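Local coordinates for protein adenine phosphoribosyltransferase (Leishmania donovani, PDB 1QB7) that probably transfers the phosphoribosyl group of 5-phospho-alpha-D-ribose 1-diphosphate to adenine, giving AMP and diphosphate in purine salvage, at residues Lys24-Tyr29 and Arg40-Ser45; Phe60-Tyr65 and Pro87-Glu92; Pro72-Gly77 and Pro96-Arg101; Arg140-Asp145 and Val167-Val172. One frame throughout, in Å; residues are numbered along the deposited sequence. Where two conformers were deposited one is given.

Contact 1 of 4, residues Lys24-Tyr29 and Arg40-Ser45; sequences KSYRWY and RFADVS. With ADE (adenine), chain C.
Tyr-29 and Phe-41 form the hydrogen-bonded pair of a short antiparallel hairpin, Tyr-29 N giving to Phe-41 O and Phe-41 N to Tyr-29 O, both at 2.9 Å. Next to them Trp-28 and Ala-42 make a non-hydrogen-bonded pair, and Asp-43 N then bonds to Arg-27 O at 3.0 Å. In such a pair Ala-42 N and O face outward.

Arg-40 lies across the Trp-28 indole. Its CD stands 3.5 Å above the plane, over the six-membered ring, and its CZ forms a cation-pi contact 4.8 Å from the centroid of the Trp-28 five-membered ring, with the guanidinium turned 49° from the indole. The guanidinium and indole N-H are bound elsewhere, to the backbone oxygens of Asp-205, Leu-208 and Thr-209. On the face carrying Tyr-29, the edge of that ring meets Asp-43 CB, and a water links the Tyr-29 hydroxyl to Asp-43 OD2, while OD1 of the same carboxylate caps Ser-45 N. Tyr-26 CE1 rests 3.7 Å from Ala-42 CB, and a second water joins Tyr-26 OH to Ala-42 O.

Strand 41-42 forms one wall of the adenine pocket: Ala-42 N donates to N1 of the base at 3.2 Å, Ala-42 O accepts from N6, and N6 sits over one face of the Phe-41 ring, offset toward its rim. The hairpin strand reads one edge of the base with its backbone, while Arg-81 adds a side-chain bond.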
loop_
_atom_site.group_PDB
_atom_site.type_symbol
_atom_site.label_atom_id
_atom_site.label_comp_id
_atom_site.label_asym_id
_atom_site.label_seq_id
_atom_site.Cartn_x
_atom_site.Cartn_y
_atom_site.Cartn_z
ATOM N N LYS A 24 22.141 0.219 -5.353
ATOM C CA LYS A 24 22.160 -0.272 -6.725
ATOM C C LYS A 24 20.790 -0.168 -7.392
ATOM O O LYS A 24 20.691 0.223 -8.553
ATOM C CB LYS A 24 22.640 -1.728 -6.738
ATOM C CG LYS A 24 22.631 -2.408 -8.101
ATOM C CD LYS A 24 22.954 -3.898 -7.966
ATOM C CE LYS A 24 22.719 -4.669 -9.266
ATOM N NZ LYS A 24 23.639 -4.254 -10.363
ATOM N N SER A 25 19.738 -0.486 -6.643
ATOM C CA SER A 25 18.368 -0.462 -7.159
ATOM C C SER A 25 17.675 0.891 -7.237
ATOM O O SER A 25 16.966 1.161 -8.205
ATOM C CB SER A 25 17.480 -1.408 -6.349
ATOM O OG SER A 25 17.985 -2.728 -6.381
ATOM N N TYR A 26 17.853 1.733 -6.225
ATOM C CA TYR A 26 17.184 3.031 -6.203
ATOM C C TYR A 26 17.342 3.900 -7.439
ATOM O O TYR A 26 18.398 3.933 -8.077
ATOM C CB TYR A 26 17.603 3.843 -4.973
ATOM C CG TYR A 26 16.538 3.955 -3.898
ATOM C CD1 TYR A 26 15.272 4.475 -4.186
ATOM C CD2 TYR A 26 16.795 3.535 -2.593
ATOM C CE1 TYR A 26 14.284 4.568 -3.196
ATOM C CE2 TYR A 26 15.821 3.624 -1.602
ATOM C CZ TYR A 26 14.569 4.138 -1.910
ATOM O OH TYR A 26 13.598 4.190 -0.940
ATOM N N ARG A 27 16.244 4.556 -7.805
ATOM C CA ARG A 27 16.225 5.494 -8.926
ATOM C C ARG A 27 15.504 6.731 -8.436
ATOM O O ARG A 27 14.475 6.634 -7.764
ATOM C CB ARG A 27 15.493 4.932 -10.150
ATOM C CG ARG A 27 16.228 3.820 -10.876
ATOM C CD ARG A 27 17.565 4.284 -11.422
ATOM N NE ARG A 27 18.272 3.214 -12.123
ATOM C CZ ARG A 27 19.008 2.270 -11.535
ATOM N NH1 ARG A 27 19.160 2.253 -10.217
ATOM N NH2 ARG A 27 19.603 1.346 -12.276
ATOM N N TRP A 28 16.094 7.889 -8.699
ATOM C CA TRP A 28 15.484 9.152 -8.311
ATOM C C TRP A 28 15.196 9.964 -9.567
ATOM O O TRP A 28 15.834 9.773 -10.610
ATOM C CB TRP A 28 16.366 9.930 -7.327
ATOM C CG TRP A 28 17.714 10.340 -7.848
ATOM C CD1 TRP A 28 18.908 9.730 -7.597
ATOM C CD2 TRP A 28 18.011 11.486 -8.661
ATOM N NE1 TRP A 28 19.931 10.426 -8.193
ATOM C CE2 TRP A 28 19.409 11.507 -8.852
ATOM C CE3 TRP A 28 17.231 12.500 -9.239
ATOM C CZ2 TRP A 28 20.048 12.505 -9.601
ATOM C CZ3 TRP A 28 17.866 13.494 -9.984
ATOM C CH2 TRP A 28 19.263 13.486 -10.156
ATOM N N TYR A 29 14.230 10.868 -9.462
ATOM C CA TYR A 29 13.827 11.695 -10.592
ATOM C C TYR A 29 13.764 13.163 -10.214
ATOM O O TYR A 29 13.384 13.505 -9.096
ATOM C CB TYR A 29 12.446 11.254 -11.103
ATOM C CG TYR A 29 12.397 9.826 -11.585
ATOM C CD1 TYR A 29 12.291 8.765 -10.678
ATOM C CD2 TYR A 29 12.490 9.526 -12.944
ATOM C CE1 TYR A 29 12.286 7.449 -11.112
ATOM C CE2 TYR A 29 12.482 8.207 -13.388
ATOM C CZ TYR A 29 12.383 7.178 -12.465
ATOM O OH TYR A 29 12.405 5.879 -12.890
ATOM N N ARG A 40 15.537 15.592 -5.799
ATOM C CA ARG A 40 15.613 14.196 -6.198
ATOM C C ARG A 40 14.536 13.371 -5.493
ATOM O O ARG A 40 14.614 13.107 -4.291
ATOM C CB ARG A 40 17.009 13.635 -5.895
ATOM C CG ARG A 40 18.162 14.471 -6.471
ATOM C CD ARG A 40 19.517 13.835 -6.221
ATOM N NE ARG A 40 19.686 13.454 -4.824
ATOM C CZ ARG A 40 20.680 12.700 -4.359
ATOM N NH1 ARG A 40 21.634 12.264 -5.175
ATOM N NH2 ARG A 40 20.735 12.402 -3.068
ATOM N N PHE A 41 13.511 13.000 -6.253
ATOM C CA PHE A 41 12.404 12.203 -5.735
ATOM C C PHE A 41 12.776 10.723 -5.843
ATOM O O PHE A 41 12.863 10.193 -6.949
ATOM C CB PHE A 41 11.136 12.503 -6.545
ATOM C CG PHE A 41 9.918 11.763 -6.067
ATOM C CD1 PHE A 41 9.605 10.499 -6.571
ATOM C CD2 PHE A 41 9.080 12.323 -5.111
ATOM C CE1 PHE A 41 8.480 9.809 -6.132
ATOM C CE2 PHE A 41 7.953 11.638 -4.667
ATOM C CZ PHE A 41 7.657 10.377 -5.182
ATOM N N ALA A 42 13.019 10.071 -4.705
ATOM C CA ALA A 42 13.391 8.654 -4.689
ATOM C C ALA A 42 12.168 7.766 -4.902
ATOM O O ALA A 42 11.344 7.607 -4.007
ATOM C CB ALA A 42 14.082 8.303 -3.390
ATOM N N ASP A 43 12.085 7.171 -6.087
ATOM C CA ASP A 43 10.965 6.321 -6.484
ATOM C C ASP A 43 10.881 4.951 -5.780
ATOM O O ASP A 43 11.749 4.091 -5.953
ATOM C CB ASP A 43 11.017 6.149 -8.006
ATOM C CG ASP A 43 9.790 5.462 -8.573
ATOM O OD1 ASP A 43 8.769 5.325 -7.872
ATOM O OD2 ASP A 43 9.858 5.060 -9.747
ATOM N N VAL A 44 9.803 4.744 -5.023
ATOM C CA VAL A 44 9.607 3.488 -4.309
ATOM C C VAL A 44 9.460 2.310 -5.287
ATOM O O VAL A 44 9.769 1.166 -4.955
ATOM C CB VAL A 44 8.397 3.578 -3.342
ATOM C CG1 VAL A 44 7.084 3.570 -4.112
ATOM C CG2 VAL A 44 8.455 2.456 -2.315
ATOM N N SER A 45 9.040 2.607 -6.516
ATOM C CA SER A 45 8.881 1.572 -7.538
ATOM C C SER A 45 10.208 0.927 -7.912
ATOM O O SER A 45 10.239 -0.239 -8.292
ATOM C CB SER A 45 8.225 2.135 -8.800
ATOM O OG SER A 45 6.869 2.455 -8.564
HETATM N N9 ADE C . 9.793 13.992 0.119
HETATM C C8 ADE C . 8.706 13.206 0.082
HETATM N N7 ADE C . 8.872 12.096 -0.644
HETATM C C5 ADE C . 10.165 12.195 -1.095
HETATM C C6 ADE C . 10.956 11.368 -1.901
HETATM N N6 ADE C . 10.496 10.222 -2.399
HETATM N N1 ADE C . 12.226 11.789 -2.152
HETATM C C2 ADE C . 12.658 12.945 -1.636
HETATM N N3 ADE C . 11.992 13.807 -0.861
HETATM C C4 ADE C . 10.741 13.357 -0.634
HETATM O O HOH W 1 11.317 5.185 -2.172
HETATM O O HOH W 2 12.130 4.038 -10.999
#

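Contact 2 of 4, residues Phe60-Tyr65 and Pro87-Glu92; sequences FLVQRY and PMIAVE
The Tyr-65 ring turns an edge to Ile-89, whose CG2 lies near the ring plane, 4.1 Å from Tyr-65 CD2; over one face of the same ring lies CG of its own neighbour Arg-64. The two segments belong to helices 51-67 and 86-93, which pack on the same side of the mostly parallel sheet of the phosphoribosyltransferase fold, Tyr-65 reaching Val-142 and Ile-89 reaching Ile-144 of strand 140-145. The axes of 60-65 and 87-92 pass 9.4 Å apart at a crossing angle of -42°, and no hydrogen bond joins the two segments, so the contact is held by apolar packing.

Ile-89 carries most of the contact, touching Leu-61, Val-62 and Tyr-65. Its two branches part: CG1 stands anti to the carbonyl carbon (chi1 -63°) and carries CD1 toward Leu-61, while CG2 turns to Val-62 and Tyr-65. Val-62 CG2 sits 4.0 Å from Ile-89 CG2 and also meets Glu-92 CB at 3.7 Å.

The polar ends leave this interface. The Tyr-65 hydroxyl is hydrogen-bonded to Glu-170, which also forms a salt bridge with Arg-64, and Glu-92 pairs with Arg-58 of the second subunit. Met-88 packs on Met-88 of that subunit, which places helix 86-93 in the dimer interface. Tightest across the two segments is Leu-61 CD1 against Ile-89 CD1, at 3.5 Å; Leu-61 CB lies 3.7 Å from that same methyl.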
loop_
_atom_site.group_PDB
_atom_site.type_symbol
_atom_site.label_atom_id
_atom_site.label_comp_id
_atom_site.label_asym_id
_atom_site.label_seq_id
_atom_site.Cartn_x
_atom_site.Cartn_y
_atom_site.Cartn_z
ATOM N N PHE A 60 15.632 -8.902 6.159
ATOM C CA PHE A 60 16.339 -8.130 7.170
ATOM C C PHE A 60 15.440 -7.671 8.323
ATOM O O PHE A 60 15.735 -7.941 9.488
ATOM C CB PHE A 60 17.045 -6.929 6.528
ATOM C CG PHE A 60 17.852 -6.113 7.500
ATOM C CD1 PHE A 60 19.184 -6.431 7.759
ATOM C CD2 PHE A 60 17.269 -5.054 8.194
ATOM C CE1 PHE A 60 19.924 -5.711 8.698
ATOM C CE2 PHE A 60 18.000 -4.328 9.137
ATOM C CZ PHE A 60 19.331 -4.662 9.388
ATOM N N LEU A 61 14.343 -6.989 7.998
ATOM C CA LEU A 61 13.431 -6.485 9.024
ATOM C C LEU A 61 12.731 -7.590 9.812
ATOM O O LEU A 61 12.531 -7.463 11.021
ATOM C CB LEU A 61 12.433 -5.498 8.414
ATOM C CG LEU A 61 13.111 -4.214 7.916
ATOM C CD1 LEU A 61 12.111 -3.287 7.241
ATOM C CD2 LEU A 61 13.788 -3.503 9.079
ATOM N N VAL A 62 12.383 -8.686 9.143
ATOM C CA VAL A 62 11.751 -9.807 9.834
ATOM C C VAL A 62 12.742 -10.358 10.871
ATOM O O VAL A 62 12.383 -10.553 12.034
ATOM C CB VAL A 62 11.320 -10.922 8.841
ATOM C CG1 VAL A 62 10.968 -12.201 9.593
ATOM C CG2 VAL A 62 10.115 -10.452 8.024
ATOM N N GLN A 63 13.995 -10.553 10.459
ATOM C CA GLN A 63 15.034 -11.058 11.362
ATOM C C GLN A 63 15.223 -10.100 12.526
ATOM O O GLN A 63 15.343 -10.516 13.679
ATOM C CB GLN A 63 16.357 -11.232 10.619
ATOM C CG GLN A 63 16.366 -12.424 9.681
ATOM C CD GLN A 63 17.445 -12.333 8.618
ATOM O OE1 GLN A 63 18.321 -11.464 8.676
ATOM N NE2 GLN A 63 17.376 -13.220 7.625
ATOM N N ARG A 64 15.192 -8.809 12.220
ATOM C CA ARG A 64 15.357 -7.792 13.237
ATOM C C ARG A 64 14.299 -7.903 14.324
ATOM O O ARG A 64 14.627 -7.969 15.508
ATOM C CB ARG A 64 15.308 -6.401 12.610
ATOM C CG ARG A 64 15.384 -5.286 13.617
ATOM C CD ARG A 64 15.362 -3.947 12.933
ATOM N NE ARG A 64 15.438 -2.852 13.892
ATOM C CZ ARG A 64 16.546 -2.481 14.529
ATOM N NH1 ARG A 64 17.690 -3.114 14.305
ATOM N NH2 ARG A 64 16.507 -1.467 15.385
ATOM N N TYR A 65 13.035 -7.972 13.924
ATOM C CA TYR A 65 11.956 -8.037 14.898
ATOM C C TYR A 65 11.795 -9.366 15.628
ATOM O O TYR A 65 11.338 -9.386 16.768
ATOM C CB TYR A 65 10.653 -7.533 14.275
ATOM C CG TYR A 65 10.810 -6.116 13.755
ATOM C CD1 TYR A 65 11.289 -5.105 14.588
ATOM C CD2 TYR A 65 10.565 -5.803 12.417
ATOM C CE1 TYR A 65 11.531 -3.821 14.108
ATOM C CE2 TYR A 65 10.807 -4.516 11.922
ATOM C CZ TYR A 65 11.292 -3.534 12.775
ATOM O OH TYR A 65 11.572 -2.275 12.297
ATOM N N PRO A 87 2.972 -5.043 5.376
ATOM C CA PRO A 87 2.308 -6.352 5.297
ATOM C C PRO A 87 3.219 -7.563 5.099
ATOM O O PRO A 87 2.984 -8.610 5.702
ATOM C CB PRO A 87 1.337 -6.176 4.128
ATOM C CG PRO A 87 0.991 -4.712 4.202
ATOM C CD PRO A 87 2.341 -4.077 4.456
ATOM N N MET A 88 4.259 -7.434 4.279
ATOM C CA MET A 88 5.142 -8.574 4.064
ATOM C C MET A 88 5.984 -8.899 5.293
ATOM O O MET A 88 6.454 -10.022 5.443
ATOM C CB MET A 88 6.007 -8.408 2.812
ATOM C CG MET A 88 7.003 -7.288 2.851
ATOM S SD MET A 88 7.995 -7.279 1.346
ATOM C CE MET A 88 9.163 -6.011 1.786
ATOM N N ILE A 89 6.160 -7.924 6.179
ATOM C CA ILE A 89 6.915 -8.150 7.405
ATOM C C ILE A 89 5.963 -8.716 8.460
ATOM O O ILE A 89 6.245 -9.743 9.082
ATOM C CB ILE A 89 7.537 -6.845 7.930
ATOM C CG1 ILE A 89 8.544 -6.299 6.917
ATOM C CG2 ILE A 89 8.234 -7.086 9.260
ATOM C CD1 ILE A 89 8.969 -4.868 7.201
ATOM N N ALA A 90 4.817 -8.055 8.619
ATOM C CA ALA A 90 3.794 -8.450 9.582
ATOM C C ALA A 90 3.290 -9.880 9.381
ATOM O O ALA A 90 3.017 -10.586 10.355
ATOM C CB ALA A 90 2.623 -7.465 9.539
ATOM N N VAL A 91 3.182 -10.308 8.124
ATOM C CA VAL A 91 2.710 -11.658 7.811
ATOM C C VAL A 91 3.678 -12.721 8.343
ATOM O O VAL A 91 3.258 -13.792 8.785
ATOM C CB VAL A 91 2.471 -11.843 6.283
ATOM C CG1 VAL A 91 3.783 -11.955 5.534
ATOM C CG2 VAL A 91 1.596 -13.049 6.028
ATOM N N GLU A 92 4.969 -12.397 8.339
ATOM C CA GLU A 92 5.996 -13.305 8.830
ATOM C C GLU A 92 6.060 -13.309 10.358
ATOM O O GLU A 92 6.246 -14.356 10.982
ATOM C CB GLU A 92 7.359 -12.914 8.260
ATOM C CG GLU A 92 7.454 -13.026 6.750
ATOM C CD GLU A 92 7.128 -14.421 6.231
ATOM O OE1 GLU A 92 7.302 -15.411 6.974
ATOM O OE2 GLU A 92 6.702 -14.532 5.065
#

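Contact 3 of 4, residues Pro72-Gly77 and Pro96-Arg101; sequences PTHILG and PFVLMR
Pro-96 opens the pairing by accepting Ile-75 N at its O, 3.1 Å away, while its ring lies against His-74 CD2 and its CD comes 3.1 Å from Thr-73 O. At Phe-97 the side chain runs anti to the backbone N (chi1 174°), which carries the ring onward to Gly-77 of the neighbouring strand: Ile-75 CG2 meets its edge, in plane, and CE1 reaches 3.4 Å from N of Gly-77, a residue with no side chain to hold the ring off. Val-98 N bonds to Ile-75 O at 2.8 Å and Val-98 O takes Gly-77 N, while CG1 touches Leu-76 CD1 on the other face. Leu-99 is paired with Gly-77, and its side chain packs on Thr-48 of the second subunit. Met-100 N closes the ladder on Gly-77 O at 3.0 Å, its CB beside Leu-76 CD1. Strand 74-78, helix 86-93 over the Phe-97 face and strand 97-100 form a beta-alpha-beta unit at one margin of the chain's main sheet.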
loop_
_atom_site.group_PDB
_atom_site.type_symbol
_atom_site.label_atom_id
_atom_site.label_comp_id
_atom_site.label_asym_id
_atom_site.label_seq_id
_atom_site.Cartn_x
_atom_site.Cartn_y
_atom_site.Cartn_z
ATOM N N PRO A 72 7.773 -6.636 18.909
ATOM C CA PRO A 72 6.715 -5.706 18.496
ATOM C C PRO A 72 5.375 -6.447 18.439
ATOM O O PRO A 72 5.335 -7.649 18.177
ATOM C CB PRO A 72 7.162 -5.285 17.094
ATOM C CG PRO A 72 8.652 -5.451 17.138
ATOM C CD PRO A 72 8.810 -6.748 17.870
ATOM N N THR A 73 4.291 -5.732 18.701
ATOM C CA THR A 73 2.960 -6.321 18.678
ATOM C C THR A 73 2.188 -5.892 17.438
ATOM O O THR A 73 1.238 -6.561 17.030
ATOM C CB THR A 73 2.140 -5.916 19.930
ATOM O OG1 THR A 73 1.953 -4.497 19.952
ATOM C CG2 THR A 73 2.857 -6.333 21.202
ATOM N N HIS A 74 2.612 -4.783 16.832
ATOM C CA HIS A 74 1.941 -4.230 15.652
ATOM C C HIS A 74 2.909 -3.507 14.713
ATOM O O HIS A 74 3.935 -2.974 15.143
ATOM C CB HIS A 74 0.904 -3.159 16.066
ATOM C CG HIS A 74 -0.210 -3.654 16.942
ATOM N ND1 HIS A 74 -0.067 -3.841 18.300
ATOM C CD2 HIS A 74 -1.507 -3.927 16.661
ATOM C CE1 HIS A 74 -1.225 -4.210 18.815
ATOM N NE2 HIS A 74 -2.115 -4.269 17.842
ATOM N N ILE A 75 2.545 -3.464 13.434
ATOM C CA ILE A 75 3.304 -2.726 12.418
ATOM C C ILE A 75 2.287 -1.677 11.926
ATOM O O ILE A 75 1.145 -2.020 11.612
ATOM C CB ILE A 75 3.704 -3.591 11.193
ATOM C CG1 ILE A 75 4.562 -4.801 11.601
ATOM C CG2 ILE A 75 4.413 -2.720 10.161
ATOM C CD1 ILE A 75 5.949 -4.482 12.064
ATOM N N LEU A 76 2.669 -0.405 11.936
ATOM C CA LEU A 76 1.781 0.665 11.477
ATOM C C LEU A 76 2.424 1.326 10.262
ATOM O O LEU A 76 3.456 1.985 10.379
ATOM C CB LEU A 76 1.540 1.692 12.592
ATOM C CG LEU A 76 0.720 2.957 12.268
ATOM C CD1 LEU A 76 -0.703 2.612 11.861
ATOM C CD2 LEU A 76 0.690 3.882 13.466
ATOM N N GLY A 77 1.819 1.122 9.096
ATOM C CA GLY A 77 2.354 1.676 7.865
ATOM C C GLY A 77 1.613 2.903 7.377
ATOM O O GLY A 77 0.388 3.002 7.521
ATOM N N PRO A 96 -0.526 -7.962 13.702
ATOM C CA PRO A 96 -1.394 -7.083 12.909
ATOM C C PRO A 96 -0.677 -5.973 12.140
ATOM O O PRO A 96 0.368 -5.475 12.573
ATOM C CB PRO A 96 -2.302 -6.449 13.976
ATOM C CG PRO A 96 -2.318 -7.449 15.065
ATOM C CD PRO A 96 -0.883 -7.885 15.127
ATOM N N PHE A 97 -1.215 -5.629 10.971
ATOM C CA PHE A 97 -0.685 -4.513 10.208
ATOM C C PHE A 97 -1.803 -3.479 10.240
ATOM O O PHE A 97 -2.910 -3.738 9.761
ATOM C CB PHE A 97 -0.342 -4.853 8.751
ATOM C CG PHE A 97 0.077 -3.641 7.946
ATOM C CD1 PHE A 97 1.338 -3.077 8.120
ATOM C CD2 PHE A 97 -0.819 -3.014 7.084
ATOM C CE1 PHE A 97 1.698 -1.907 7.452
ATOM C CE2 PHE A 97 -0.469 -1.847 6.412
ATOM C CZ PHE A 97 0.792 -1.293 6.600
ATOM N N VAL A 98 -1.517 -2.341 10.865
ATOM C CA VAL A 98 -2.476 -1.248 10.986
ATOM C C VAL A 98 -2.166 -0.160 9.944
ATOM O O VAL A 98 -1.003 0.091 9.615
ATOM C CB VAL A 98 -2.469 -0.666 12.427
ATOM C CG1 VAL A 98 -3.538 0.411 12.579
ATOM C CG2 VAL A 98 -2.696 -1.784 13.447
ATOM N N LEU A 99 -3.215 0.473 9.426
ATOM C CA LEU A 99 -3.077 1.503 8.400
ATOM C C LEU A 99 -3.270 2.927 8.905
ATOM O O LEU A 99 -4.265 3.229 9.562
ATOM C CB LEU A 99 -4.110 1.277 7.288
ATOM C CG LEU A 99 -4.088 0.063 6.363
ATOM C CD1 LEU A 99 -4.271 -1.237 7.119
ATOM C CD2 LEU A 99 -5.203 0.232 5.354
ATOM N N MET A 100 -2.315 3.801 8.609
ATOM C CA MET A 100 -2.473 5.201 8.978
ATOM C C MET A 100 -2.859 5.910 7.681
ATOM O O MET A 100 -2.088 5.938 6.720
ATOM C CB MET A 100 -1.198 5.803 9.564
ATOM C CG MET A 100 -1.406 7.234 10.041
ATOM S SD MET A 100 0.022 7.969 10.840
ATOM C CE MET A 100 0.946 8.531 9.423
ATOM N N ARG A 101 -4.079 6.430 7.640
ATOM C CA ARG A 101 -4.579 7.106 6.449
ATOM C C ARG A 101 -5.350 8.367 6.816
ATOM O O ARG A 101 -5.648 8.603 7.986
ATOM C CB ARG A 101 -5.529 6.182 5.679
ATOM C CG ARG A 101 -5.134 4.706 5.631
ATOM C CD ARG A 101 -6.004 3.946 4.642
ATOM N NE ARG A 101 -5.773 4.440 3.292
ATOM C CZ ARG A 101 -6.350 3.967 2.193
ATOM N NH1 ARG A 101 -7.226 2.975 2.263
ATOM N NH2 ARG A 101 -6.054 4.504 1.020
#

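Contact 4 of 4, residues Arg140-Asp145 and Val167-Val172; sequences RVVLID and VVVEMV
The segment Arg-140 to Asp-145, which brings Asp-145 to the magnesium site, runs parallel to Val-167 to Val-172 in the middle of the main sheet. Val-141 N bonds to Val-167 O at 2.9 Å, and Val-169 N to Val-141 O, met from above the carbonyl plane. Here the second strand carries one residue too many: two residues, Val-169 and Glu-170, lie opposite Val-142, a beta bulge that leaves Val-169 with phi/psi near -73°/-53° and its CG2 against Arg-140 CB. Beyond it the ladder resumes, with Leu-143 N to Glu-170 O, Val-172 N to Leu-143 O at 2.8 Å and Asp-145 N to Val-172 O at 3.3 Å. Segment 140-145 is the central strand of the type I phosphoribosyltransferase fold and begins the PRPP-binding motif, VVLIDDVLATGGT, which runs on into the loop after it. Leu-143 CB lies 3.7 Å from Met-171 SD. On the other face Val-172 CG1 fits beside Ile-144 CB and Val-142 CG1. Met-171 CE then reaches Asp-145 CB, at 4.0 Å.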
loop_
_atom_site.group_PDB
_atom_site.type_symbol
_atom_site.label_atom_id
_atom_site.label_comp_id
_atom_site.label_asym_id
_atom_site.label_seq_id
_atom_site.Cartn_x
_atom_site.Cartn_y
_atom_site.Cartn_z
ATOM N N ARG A 140 3.268 -2.450 21.336
ATOM C CA ARG A 140 4.592 -1.963 20.973
ATOM C C ARG A 140 4.552 -1.924 19.451
ATOM O O ARG A 140 4.604 -2.954 18.778
ATOM C CB ARG A 140 5.663 -2.901 21.524
ATOM C CG ARG A 140 5.690 -2.922 23.055
ATOM C CD ARG A 140 6.713 -3.904 23.614
ATOM N NE ARG A 140 6.405 -5.290 23.257
ATOM C CZ ARG A 140 5.524 -6.065 23.892
ATOM N NH1 ARG A 140 4.846 -5.600 24.935
ATOM N NH2 ARG A 140 5.325 -7.313 23.484
ATOM N N VAL A 141 4.440 -0.707 18.931
ATOM C CA VAL A 141 4.277 -0.460 17.508
ATOM C C VAL A 141 5.486 -0.023 16.705
ATOM O O VAL A 141 6.192 0.913 17.077
ATOM C CB VAL A 141 3.180 0.619 17.299
ATOM C CG1 VAL A 141 2.778 0.712 15.834
ATOM C CG2 VAL A 141 1.979 0.334 18.192
ATOM N N VAL A 142 5.689 -0.691 15.576
ATOM C CA VAL A 142 6.759 -0.347 14.655
ATOM C C VAL A 142 6.109 0.489 13.550
ATOM O O VAL A 142 5.132 0.060 12.924
ATOM C CB VAL A 142 7.405 -1.595 14.026
ATOM C CG1 VAL A 142 8.386 -1.193 12.923
ATOM C CG2 VAL A 142 8.123 -2.401 15.098
ATOM N N LEU A 143 6.597 1.717 13.388
ATOM C CA LEU A 143 6.109 2.642 12.362
ATOM C C LEU A 143 6.938 2.477 11.086
ATOM O O LEU A 143 8.161 2.414 11.151
ATOM C CB LEU A 143 6.187 4.082 12.872
ATOM C CG LEU A 143 5.142 4.563 13.875
ATOM C CD1 LEU A 143 5.149 3.727 15.137
ATOM C CD2 LEU A 143 5.420 6.019 14.187
ATOM N N ILE A 144 6.279 2.389 9.933
ATOM C CA ILE A 144 7.007 2.208 8.678
ATOM C C ILE A 144 6.486 3.030 7.485
ATOM O O ILE A 144 5.287 3.248 7.331
ATOM C CB ILE A 144 7.095 0.683 8.302
ATOM C CG1 ILE A 144 8.062 0.453 7.136
ATOM C CG2 ILE A 144 5.714 0.133 7.964
ATOM C CD1 ILE A 144 8.455 -1.008 6.936
ATOM N N ASP A 145 7.424 3.486 6.657
ATOM C CA ASP A 145 7.147 4.269 5.454
ATOM C C ASP A 145 8.417 4.107 4.610
ATOM O O ASP A 145 9.438 3.634 5.112
ATOM C CB ASP A 145 6.923 5.745 5.822
ATOM C CG ASP A 145 6.252 6.549 4.707
ATOM O OD1 ASP A 145 5.818 5.969 3.686
ATOM O OD2 ASP A 145 6.144 7.779 4.871
ATOM N N VAL A 167 3.256 2.246 22.979
ATOM C CA VAL A 167 4.601 2.789 22.801
ATOM C C VAL A 167 5.142 2.491 21.406
ATOM O O VAL A 167 4.799 1.478 20.786
ATOM C CB VAL A 167 5.617 2.266 23.876
ATOM C CG1 VAL A 167 5.212 2.731 25.269
ATOM C CG2 VAL A 167 5.716 0.757 23.837
ATOM N N VAL A 168 5.945 3.423 20.905
ATOM C CA VAL A 168 6.579 3.297 19.597
ATOM C C VAL A 168 7.898 2.539 19.764
ATOM O O VAL A 168 8.726 2.901 20.607
ATOM C CB VAL A 168 6.867 4.695 18.986
ATOM C CG1 VAL A 168 7.754 4.581 17.747
ATOM C CG2 VAL A 168 5.557 5.391 18.645
ATOM N N VAL A 169 8.061 1.459 19.003
ATOM C CA VAL A 169 9.285 0.668 19.043
ATOM C C VAL A 169 10.353 1.486 18.332
ATOM O O VAL A 169 11.420 1.760 18.888
ATOM C CB VAL A 169 9.108 -0.692 18.325
ATOM C CG1 VAL A 169 10.441 -1.419 18.200
ATOM C CG2 VAL A 169 8.120 -1.553 19.091
ATOM N N GLU A 170 10.028 1.904 17.113
ATOM C CA GLU A 170 10.921 2.707 16.293
ATOM C C GLU A 170 10.223 3.115 15.006
ATOM O O GLU A 170 9.219 2.515 14.613
ATOM C CB GLU A 170 12.195 1.923 15.949
ATOM C CG GLU A 170 11.943 0.689 15.098
ATOM C CD GLU A 170 13.097 -0.292 15.096
ATOM O OE1 GLU A 170 13.943 -0.241 16.010
ATOM O OE2 GLU A 170 13.154 -1.130 14.178
ATOM N N MET A 171 10.733 4.179 14.394
ATOM C CA MET A 171 10.229 4.675 13.125
ATOM C C MET A 171 11.231 4.153 12.106
ATOM O O MET A 171 12.412 4.497 12.171
ATOM C CB MET A 171 10.223 6.201 13.117
ATOM C CG MET A 171 9.929 6.845 11.757
ATOM S SD MET A 171 8.280 6.532 11.087
ATOM C CE MET A 171 8.634 6.454 9.328
ATOM N N VAL A 172 10.784 3.275 11.213
ATOM C CA VAL A 172 11.671 2.720 10.194
ATOM C C VAL A 172 11.341 3.210 8.791
ATOM O O VAL A 172 10.175 3.354 8.428
ATOM C CB VAL A 172 11.701 1.154 10.227
ATOM C CG1 VAL A 172 10.308 0.589 10.131
ATOM C CG2 VAL A 172 12.568 0.597 9.090
#

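In the fold
Contacts 3 and 4 are one continuous sheet, their centres about 8 Å apart: Leu-76 N lies 2.7 Å from Val-142 O, a probable hydrogen bond between strands 74-78 and 140-145. Contact 2 lies over this sheet, Ala-90 CB reaching Ile-75 CG1 of contact 3 and Tyr-65 OH packing 3.8 Å from Val-172 CG1 of contact 4. Contact 1 stands apart, its centre about 23 Å from those of contacts 2 and 4, and supplies Arg-40, Phe-41 and Ala-42 of the adenine pocket. Asp-145 of contact 4 has its side chain about 3 Å from the magnesium ion, and the Met-100 side chain of contact 3 is about 6 Å from it. Contacts 1, 2 and 3 also touch the second subunit.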